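Local coordinates for protein 1,3-alpha-isomaltosidase (Kribbella flavida DSM 17836, PDB 5X3I) that hydrolyses the alpha-1,3-glucosidic linkages of the cyclic tetrasaccharide cyclobis-(1-6)-alpha-nigerosyl to give isomaltose during intracellular breakdown of this starch-derived sugar, at residues A[297-309]-A[590-602]. The protein carries 1 engineered substitution. Numbering follows the deposited sequence.
Sequences WVFRLWASGNEWN and PIMQYHSEFNHHQ
Backbone bonds join W302 to its neighbours across the contact: W302 N donates to M592 O (2.8 Å, 169° at the hydrogen), and Y594 N returns a bond to W302 O at 3.1 Å. Farther on, N306 N reaches S596 O. Strands 302-304 and 591-593 run parallel, the first and eighth strands of the family 31 TIM barrel, whose meeting closes the cylinder. Where the strands begin, a water accepts from M592 N and donates to V298 O and R300 O. Another water bonds both S304 OG and Q593 OE1.

Apolar contacts flank this seam. I591 CG2 sits over the five-membered ring of W302, 4.2 Å from its centroid and 13° off the normal. Y594, its CG between backbone N and carbonyl carbon, is thereby turned over the first strand, one ring face against A303 CA.

Side-chain hydrogen bonds fix both rings: W302 NE1 donates to V298 O, holding the indole that I591 covers, and Y594 OH pairs with H321 of helix 311-323. Beyond the strands, E307 OE2 accepts from N599 N (2.9 Å) and H601 N (2.7 Å), which approach from opposite faces of the carboxylate plane. That carboxylate stacks on the H601 imidazole, the planes 6° apart. Replacing E307 with an alanine is likely to leave both amides without this shared acceptor and the loop through N599 and H601 freer to move. Toward the catalytic centre, the E597 side chain, bonded to Y211 and S570, lies about 5 Å from that of D536, the probable proton donor.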
ATOM      1  N   TRP A 297      -0.720 -20.728  10.515  1.00 14.83           N
ATOM      2  CA  TRP A 297      -2.108 -20.283  10.668  1.00 12.16           C
ATOM      3  C   TRP A 297      -2.471 -19.068   9.805  1.00 13.42           C
ATOM      4  O   TRP A 297      -3.651 -18.841   9.562  1.00 11.09           O
ATOM      5  CB  TRP A 297      -2.454 -19.980  12.141  1.00 15.57           C
ATOM      6  CG  TRP A 297      -1.690 -18.860  12.821  1.00 12.66           C
ATOM      7  CD1 TRP A 297      -0.652 -18.994  13.697  1.00 12.15           C
ATOM      8  CD2 TRP A 297      -1.941 -17.445  12.718  1.00 11.68           C
ATOM      9  NE1 TRP A 297      -0.233 -17.759  14.136  1.00 14.13           N
ATOM     10  CE2 TRP A 297      -1.009 -16.793  13.550  1.00 11.15           C
ATOM     11  CE3 TRP A 297      -2.862 -16.673  12.012  1.00 11.64           C
ATOM     12  CZ2 TRP A 297      -0.964 -15.413  13.678  1.00 12.81           C
ATOM     13  CZ3 TRP A 297      -2.821 -15.298  12.153  1.00 14.65           C
ATOM     14  CH2 TRP A 297      -1.881 -14.683  12.974  1.00 12.99           C
ATOM     15  N   VAL A 298      -1.479 -18.309   9.322  1.00 12.86           N
ATOM     16  CA  VAL A 298      -1.797 -17.152   8.472  1.00 11.29           C
ATOM     17  C   VAL A 298      -2.422 -17.614   7.161  1.00 14.45           C
ATOM     18  O   VAL A 298      -3.093 -16.839   6.484  1.00 14.87           O
ATOM     19  CB  VAL A 298      -0.560 -16.248   8.159  1.00 10.34           C
ATOM     20  CG1 VAL A 298       0.130 -15.831   9.433  1.00  9.95           C
ATOM     21  CG2 VAL A 298       0.415 -16.929   7.196  1.00 11.83           C
ATOM     22  N   PHE A 299      -2.250 -18.891   6.834  1.00 12.52           N
ATOM     23  CA  PHE A 299      -2.810 -19.417   5.600  1.00 12.51           C
ATOM     24  C   PHE A 299      -4.267 -19.857   5.704  1.00 15.61           C
ATOM     25  O   PHE A 299      -4.851 -20.299   4.723  1.00 14.02           O
ATOM     26  CB  PHE A 299      -1.949 -20.568   5.095  1.00 14.88           C
ATOM     27  CG  PHE A 299      -0.609 -20.128   4.607  1.00 15.19           C
ATOM     28  CD1 PHE A 299      -0.511 -19.222   3.559  1.00 16.59           C
ATOM     29  CD2 PHE A 299       0.548 -20.599   5.187  1.00 15.60           C
ATOM     30  CE1 PHE A 299       0.721 -18.797   3.096  1.00 13.87           C
ATOM     31  CE2 PHE A 299       1.790 -20.180   4.718  1.00 14.82           C
ATOM     32  CZ  PHE A 299       1.870 -19.286   3.678  1.00 13.10           C
ATOM     33  N   ARG A 300      -4.867 -19.706   6.877  1.00 13.87           N
ATOM     34  CA  ARG A 300      -6.285 -19.990   7.003  1.00 12.80           C
ATOM     35  C   ARG A 300      -7.112 -18.770   6.605  1.00 14.07           C
ATOM     36  O   ARG A 300      -6.565 -17.704   6.355  1.00 14.91           O
ATOM     37  CB  ARG A 300      -6.613 -20.419   8.433  1.00 14.07           C
ATOM     38  CG  ARG A 300      -5.804 -21.616   8.909  1.00 15.89           C
ATOM     39  CD  ARG A 300      -6.195 -22.012  10.310  1.00 16.15           C
ATOM     40  NE  ARG A 300      -7.565 -22.494  10.372  1.00 18.88           N
ATOM     41  CZ  ARG A 300      -8.223 -22.725  11.505  1.00 20.75           C
ATOM     42  NH1 ARG A 300      -7.638 -22.484  12.676  1.00 21.15           N
ATOM     43  NH2 ARG A 300      -9.464 -23.190  11.469  1.00 20.77           N
ATOM     44  N   LEU A 301      -8.431 -18.910   6.598  1.00 12.50           N
ATOM     45  CA  LEU A 301      -9.285 -17.806   6.189  1.00 14.20           C
ATOM     46  C   LEU A 301      -9.267 -16.689   7.229  1.00 13.23           C
ATOM     47  O   LEU A 301      -9.380 -16.945   8.434  1.00 13.94           O
ATOM     48  CB  LEU A 301     -10.718 -18.278   5.956  1.00 14.02           C
ATOM     49  CG  LEU A 301     -11.766 -17.170   5.768  1.00 16.17           C
ATOM     50  CD1 LEU A 301     -11.483 -16.348   4.506  1.00 13.49           C
ATOM     51  CD2 LEU A 301     -13.192 -17.749   5.738  1.00 15.00           C
ATOM     52  N   TRP A 302      -9.098 -15.463   6.747  1.00 15.13           N
ATOM     53  CA  TRP A 302      -9.204 -14.263   7.570  1.00 13.92           C
ATOM     54  C   TRP A 302     -10.581 -13.627   7.417  1.00 14.05           C
ATOM     55  O   TRP A 302     -11.009 -13.318   6.305  1.00 12.05           O
ATOM     56  CB  TRP A 302      -8.131 -13.232   7.194  1.00 11.82           C
ATOM     57  CG  TRP A 302      -6.725 -13.620   7.476  1.00 11.42           C
ATOM     58  CD1 TRP A 302      -6.096 -14.774   7.105  1.00 10.81           C
ATOM     59  CD2 TRP A 302      -5.753 -12.842   8.175  1.00 13.96           C
ATOM     60  NE1 TRP A 302      -4.800 -14.760   7.534  1.00 11.76           N
ATOM     61  CE2 TRP A 302      -4.559 -13.584   8.192  1.00 12.52           C
ATOM     62  CE3 TRP A 302      -5.775 -11.579   8.782  1.00 13.36           C
ATOM     63  CZ2 TRP A 302      -3.394 -13.112   8.788  1.00 13.24           C
ATOM     64  CZ3 TRP A 302      -4.614 -11.110   9.380  1.00 14.61           C
ATOM     65  CH2 TRP A 302      -3.441 -11.878   9.380  1.00 15.41           C
ATOM     66  N   ALA A 303     -11.264 -13.414   8.536  1.00 13.51           N
ATOM     67  CA  ALA A 303     -12.579 -12.795   8.510  1.00 14.74           C
ATOM     68  C   ALA A 303     -12.479 -11.390   9.055  1.00 12.87           C
ATOM     69  O   ALA A 303     -11.737 -11.142  10.002  1.00 12.43           O
ATOM     70  CB  ALA A 303     -13.588 -13.605   9.304  1.00 13.64           C
ATOM     71  N   SER A 304     -13.203 -10.470   8.430  1.00 12.62           N
ATOM     72  CA  SER A 304     -13.173  -9.085   8.841  1.00 12.30           C
ATOM     73  C   SER A 304     -14.458  -8.336   8.464  1.00 13.91           C
ATOM     74  O   SER A 304     -15.104  -8.666   7.477  1.00 12.43           O
ATOM     75  CB  SER A 304     -11.947  -8.398   8.205  1.00 13.81           C
ATOM     76  OG  SER A 304     -11.759  -7.092   8.687  1.00 14.99           O
ATOM     77  N   GLY A 305     -14.835  -7.351   9.273  1.00 13.51           N
ATOM     78  CA  GLY A 305     -15.606  -6.241   8.757  1.00 12.98           C
ATOM     79  C   GLY A 305     -15.638  -5.067   9.712  1.00 16.17           C
ATOM     80  O   GLY A 305     -15.755  -5.223  10.934  1.00 15.83           O
ATOM     81  N   ASN A 306     -15.714  -3.874   9.135  1.00 13.92           N
ATOM     82  CA  ASN A 306     -15.385  -2.698   9.919  1.00 14.93           C
ATOM     83  C   ASN A 306     -16.439  -2.439  10.976  1.00 16.56           C
ATOM     84  O   ASN A 306     -16.146  -1.931  12.042  1.00 15.95           O
ATOM     85  CB  ASN A 306     -15.224  -1.464   9.038  1.00 15.20           C
ATOM     86  CG  ASN A 306     -15.016  -0.220   9.854  1.00 18.01           C
ATOM     87  OD1 ASN A 306     -15.971   0.456  10.209  1.00 19.69           O
ATOM     88  ND2 ASN A 306     -13.775   0.049  10.217  1.00 18.96           N
ATOM     89  N   GLU A 307     -17.660  -2.848  10.683  1.00 14.69           N
ATOM     90  CA  GLU A 307     -18.760  -2.571  11.578  1.00 17.58           C
ATOM     91  C   GLU A 307     -18.881  -3.584  12.725  1.00 16.88           C
ATOM     92  O   GLU A 307     -19.832  -3.498  13.498  1.00 17.15           O
ATOM     93  CB  GLU A 307     -20.069  -2.471  10.795  1.00 19.31           C
ATOM     94  CG  GLU A 307     -20.057  -1.268   9.873  1.00 19.07           C
ATOM     95  CD  GLU A 307     -21.423  -0.896   9.352  1.00 24.62           C
ATOM     96  OE1 GLU A 307     -22.277  -1.791   9.218  1.00 26.02           O
ATOM     97  OE2 GLU A 307     -21.634   0.300   9.075  1.00 25.12           O
ATOM     98  N   TRP A 308     -17.944  -4.524  12.877  1.00 14.31           N
ATOM     99  CA  TRP A 308     -18.101  -5.340  14.063  1.00 13.83           C
ATOM    100  C   TRP A 308     -17.328  -4.601  15.131  1.00 16.05           C
ATOM    101  O   TRP A 308     -16.161  -4.875  15.391  1.00 13.97           O
ATOM    102  CB  TRP A 308     -17.488  -6.729  13.837  1.00 14.91           C
ATOM    103  CG  TRP A 308     -17.930  -7.446  12.582  1.00 13.59           C
ATOM    104  CD1 TRP A 308     -19.097  -7.267  11.908  1.00 15.10           C
ATOM    105  CD2 TRP A 308     -17.224  -8.486  11.888  1.00 12.94           C
ATOM    106  NE1 TRP A 308     -19.163  -8.116  10.838  1.00 16.04           N
ATOM    107  CE2 TRP A 308     -18.026  -8.879  10.803  1.00 13.41           C
ATOM    108  CE3 TRP A 308     -15.998  -9.133  12.088  1.00 13.10           C
ATOM    109  CZ2 TRP A 308     -17.632  -9.868   9.904  1.00 13.82           C
ATOM    110  CZ3 TRP A 308     -15.603 -10.107  11.186  1.00 12.33           C
ATOM    111  CH2 TRP A 308     -16.421 -10.471  10.114  1.00 14.41           C
ATOM    112  N   ASN A 309     -18.070  -3.747  15.826  1.00 17.67           N
ATOM    113  CA  ASN A 309     -17.505  -2.785  16.761  1.00 15.46           C
ATOM    114  C   ASN A 309     -17.761  -3.049  18.233  1.00 14.40           C
ATOM    115  O   ASN A 309     -17.547  -2.159  19.052  1.00 14.99           O
ATOM    116  CB  ASN A 309     -17.893  -1.353  16.361  1.00 17.16           C
ATOM    117  CG  ASN A 309     -19.308  -1.015  16.675  1.00 16.50           C
ATOM    118  OD1 ASN A 309     -20.195  -1.836  16.549  1.00 21.27           O
ATOM    119  ND2 ASN A 309     -19.529   0.215  17.075  1.00 19.77           N
ATOM    120  N   PRO A 590      -1.878 -16.372  -1.516  1.00 13.08           N
ATOM    121  CA  PRO A 590      -1.171 -16.469  -0.234  1.00 13.58           C
ATOM    122  C   PRO A 590      -2.046 -16.161   0.994  1.00 15.01           C
ATOM    123  O   PRO A 590      -1.914 -16.823   2.008  1.00 11.30           O
ATOM    124  CB  PRO A 590      -0.053 -15.435  -0.376  1.00 12.39           C
ATOM    125  CG  PRO A 590       0.213 -15.380  -1.842  1.00 13.32           C
ATOM    126  CD  PRO A 590      -1.146 -15.523  -2.474  1.00 15.16           C
ATOM    127  N   ILE A 591      -2.918 -15.169   0.886  1.00 13.85           N
ATOM    128  CA  ILE A 591      -3.767 -14.765   1.993  1.00 13.13           C
ATOM    129  C   ILE A 591      -5.211 -14.617   1.532  1.00 11.82           C
ATOM    130  O   ILE A 591      -5.527 -13.788   0.660  1.00 16.33           O
ATOM    131  CB  ILE A 591      -3.305 -13.432   2.623  1.00 14.69           C
ATOM    132  CG1 ILE A 591      -1.839 -13.505   3.065  1.00 12.26           C
ATOM    133  CG2 ILE A 591      -4.223 -13.044   3.780  1.00 13.62           C
ATOM    134  CD1 ILE A 591      -1.601 -14.352   4.301  1.00 12.80           C
ATOM    135  N   MET A 592      -6.070 -15.425   2.136  1.00 12.81           N
ATOM    136  CA  MET A 592      -7.491 -15.452   1.846  1.00 12.89           C
ATOM    137  C   MET A 592      -8.220 -14.691   2.933  1.00 16.02           C
ATOM    138  O   MET A 592      -8.194 -15.087   4.113  1.00 14.58           O
ATOM    139  CB  MET A 592      -7.995 -16.898   1.750  1.00 13.03           C
ATOM    140  CG  MET A 592      -9.450 -17.012   1.344  1.00 16.28           C
ATOM    141  SD  MET A 592     -10.064 -18.703   1.379  1.00 18.65           S
ATOM    142  CE  MET A 592     -11.646 -18.451   0.583  1.00 13.54           C
ATOM    143  N   GLN A 593      -8.824 -13.571   2.544  1.00 15.25           N
ATOM    144  CA  GLN A 593      -9.442 -12.650   3.493  1.00 14.21           C
ATOM    145  C   GLN A 593     -10.654 -11.942   2.897  1.00 15.66           C
ATOM    146  O   GLN A 593     -10.606 -11.497   1.747  1.00 18.52           O
ATOM    147  CB  GLN A 593      -8.413 -11.604   3.955  1.00 14.58           C
ATOM    148  CG  GLN A 593      -8.933 -10.595   4.979  1.00 14.46           C
ATOM    149  CD  GLN A 593      -8.964  -9.143   4.482  1.00 14.53           C
ATOM    150  OE1 GLN A 593      -8.833  -8.216   5.272  1.00 17.08           O
ATOM    151  NE2 GLN A 593      -9.165  -8.948   3.182  1.00 13.82           N
ATOM    152  N   TYR A 594     -11.714 -11.785   3.680  1.00 15.08           N
ATOM    153  CA  TYR A 594     -12.800 -10.902   3.280  1.00 11.51           C
ATOM    154  C   TYR A 594     -12.900  -9.752   4.269  1.00 12.26           C
ATOM    155  O   TYR A 594     -12.459  -9.862   5.408  1.00 14.22           O
ATOM    156  CB  TYR A 594     -14.141 -11.645   3.161  1.00 13.88           C
ATOM    157  CG  TYR A 594     -14.768 -12.170   4.452  1.00 13.95           C
ATOM    158  CD1 TYR A 594     -15.415 -11.320   5.333  1.00 14.66           C
ATOM    159  CD2 TYR A 594     -14.770 -13.528   4.744  1.00 15.99           C
ATOM    160  CE1 TYR A 594     -16.009 -11.796   6.493  1.00 13.60           C
ATOM    161  CE2 TYR A 594     -15.366 -14.020   5.917  1.00 17.41           C
ATOM    162  CZ  TYR A 594     -15.987 -13.145   6.776  1.00 15.33           C
ATOM    163  OH  TYR A 594     -16.574 -13.602   7.924  1.00 14.70           O
ATOM    164  N   HIS A 595     -13.474  -8.644   3.812  1.00 14.35           N
ATOM    165  CA  HIS A 595     -13.528  -7.415   4.590  1.00 14.22           C
ATOM    166  C   HIS A 595     -14.650  -6.513   4.081  1.00 14.45           C
ATOM    167  O   HIS A 595     -15.112  -6.672   2.956  1.00 16.51           O
ATOM    168  CB  HIS A 595     -12.171  -6.707   4.520  1.00 12.80           C
ATOM    169  CG  HIS A 595     -12.085  -5.457   5.339  1.00 13.96           C
ATOM    170  ND1 HIS A 595     -12.573  -5.368   6.621  1.00 14.85           N
ATOM    171  CD2 HIS A 595     -11.551  -4.245   5.055  1.00 12.87           C
ATOM    172  CE1 HIS A 595     -12.351  -4.156   7.092  1.00 14.04           C
ATOM    173  NE2 HIS A 595     -11.729  -3.455   6.162  1.00 15.94           N
ATOM    174  N   SER A 596     -15.095  -5.577   4.909  1.00 14.67           N
ATOM    175  CA  SER A 596     -16.136  -4.644   4.504  1.00 14.12           C
ATOM    176  C   SER A 596     -15.929  -3.270   5.134  1.00 13.91           C
ATOM    177  O   SER A 596     -15.535  -3.155   6.291  1.00 15.50           O
ATOM    178  CB  SER A 596     -17.526  -5.193   4.863  1.00 16.35           C
ATOM    179  OG  SER A 596     -17.745  -5.196   6.257  1.00 18.19           O
ATOM    180  N   GLU A 597     -16.208  -2.234   4.345  1.00 15.66           N
ATOM    181  CA  GLU A 597     -16.000  -0.839   4.731  1.00 16.30           C
ATOM    182  C   GLU A 597     -17.052  -0.339   5.713  1.00 17.35           C
ATOM    183  O   GLU A 597     -18.178  -0.820   5.708  1.00 20.32           O
ATOM    184  CB  GLU A 597     -16.011   0.043   3.469  1.00 16.59           C
ATOM    185  CG  GLU A 597     -15.588   1.489   3.670  1.00 19.10           C
ATOM    186  CD  GLU A 597     -15.483   2.257   2.351  1.00 18.32           C
ATOM    187  OE1 GLU A 597     -16.369   2.119   1.486  1.00 23.13           O
ATOM    188  OE2 GLU A 597     -14.501   2.990   2.187  1.00 22.06           O
ATOM    189  N   PHE A 598     -16.692   0.664   6.509  1.00 16.64           N
ATOM    190  CA  PHE A 598     -17.634   1.362   7.373  1.00 18.30           C
ATOM    191  C   PHE A 598     -18.829   1.872   6.561  1.00 21.20           C
ATOM    192  O   PHE A 598     -18.646   2.507   5.533  1.00 23.61           O
ATOM    193  CB  PHE A 598     -16.916   2.530   8.044  1.00 17.54           C
ATOM    194  CG  PHE A 598     -17.795   3.401   8.898  1.00 22.35           C
ATOM    195  CD1 PHE A 598     -18.258   2.958  10.120  1.00 22.43           C
ATOM    196  CD2 PHE A 598     -18.109   4.690   8.497  1.00 24.22           C
ATOM    197  CE1 PHE A 598     -19.041   3.768  10.911  1.00 21.89           C
ATOM    198  CE2 PHE A 598     -18.890   5.503   9.284  1.00 20.19           C
ATOM    199  CZ  PHE A 598     -19.351   5.044  10.494  1.00 27.77           C
ATOM    200  N   ASN A 599     -20.028   1.462   6.964  1.00 23.92           N
ATOM    201  CA  ASN A 599     -21.320   1.913   6.409  1.00 24.31           C
ATOM    202  C   ASN A 599     -22.141   2.943   7.213  1.00 26.52           C
ATOM    203  O   ASN A 599     -23.324   3.102   6.941  1.00 30.12           O
ATOM    204  CB  ASN A 599     -22.205   0.712   6.091  1.00 26.02           C
ATOM    205  CG  ASN A 599     -23.263   1.033   5.034  1.00 31.94           C
ATOM    206  OD1 ASN A 599     -23.119   1.982   4.260  1.00 31.92           O
ATOM    207  ND2 ASN A 599     -24.333   0.255   5.013  1.00 31.58           N
ATOM    208  N   HIS A 600     -21.583   3.498   8.283  1.00 24.58           N
ATOM    209  CA  HIS A 600     -22.324   4.334   9.241  1.00 26.86           C
ATOM    210  C   HIS A 600     -23.359   3.544  10.027  1.00 30.76           C
ATOM    211  O   HIS A 600     -24.344   4.104  10.498  1.00 33.27           O
ATOM    212  CB  HIS A 600     -23.026   5.516   8.550  1.00 31.69           C
ATOM    213  CG  HIS A 600     -22.101   6.415   7.796  1.00 26.83           C
ATOM    214  ND1 HIS A 600     -21.504   7.517   8.369  1.00 29.08           N
ATOM    215  CD2 HIS A 600     -21.673   6.379   6.514  1.00 27.39           C
ATOM    216  CE1 HIS A 600     -20.742   8.117   7.473  1.00 28.62           C
ATOM    217  NE2 HIS A 600     -20.828   7.447   6.338  1.00 29.86           N
ATOM    218  N   HIS A 601     -23.108   2.275  10.208  1.00 30.44           N
ATOM    219  CA  HIS A 601     -23.952   1.416  10.981  1.00 32.95           C
ATOM    220  C   HIS A 601     -25.398   1.517  10.557  1.00 38.27           C
ATOM    221  O   HIS A 601     -26.259   1.522  11.367  1.00 39.72           O
ATOM    222  CB  HIS A 601     -23.791   1.714  12.451  1.00 30.32           C
ATOM    223  CG  HIS A 601     -22.488   1.268  13.004  1.00 28.89           C
ATOM    224  ND1 HIS A 601     -22.195  -0.051  13.211  1.00 29.79           N
ATOM    225  CD2 HIS A 601     -21.391   1.957  13.364  1.00 28.22           C
ATOM    226  CE1 HIS A 601     -20.977  -0.155  13.695  1.00 29.84           C
ATOM    227  NE2 HIS A 601     -20.471   1.050  13.800  1.00 29.64           N
ATOM    228  N   GLN A 602     -25.620   1.587   9.265  1.00 45.43           N
ATOM    229  CA  GLN A 602     -26.929   1.564   8.691  1.00 56.61           C
ATOM    230  C   GLN A 602     -27.448   0.150   8.514  1.00 41.33           C
ATOM    231  O   GLN A 602     -26.751  -0.778   8.754  1.00 45.95           O
ATOM    232  CB  GLN A 602     -26.896   2.274   7.345  1.00 40.54           C
ATOM    233  CG  GLN A 602     -26.779   3.770   7.452  1.00 40.55           C
ATOM    234  CD  GLN A 602     -26.482   4.423   6.126  1.00 51.82           C
ATOM    235  OE1 GLN A 602     -25.927   3.817   5.230  1.00 51.59           O
ATOM    236  NE2 GLN A 602     -26.851   5.680   5.997  1.00 61.87           N
TER
HETATM  237  O   HOH W   1      -4.926 -17.147   4.353  1.00 12.01           O
HETATM  238  O   HOH W   2     -17.749  -8.050   6.527  1.00 15.01           O
HETATM  239  O   HOH W   3      -8.980  -6.897   7.898  1.00 15.05           O
HETATM  240  O   HOH W   4     -17.686   0.494  13.150  1.00 23.56           O
HETATM  241  O   HOH W   5     -23.639  -2.123  11.604  1.00 28.80           O
HETATM  242  O   HOH W   6     -24.290  -1.096   7.452  1.00 29.68           O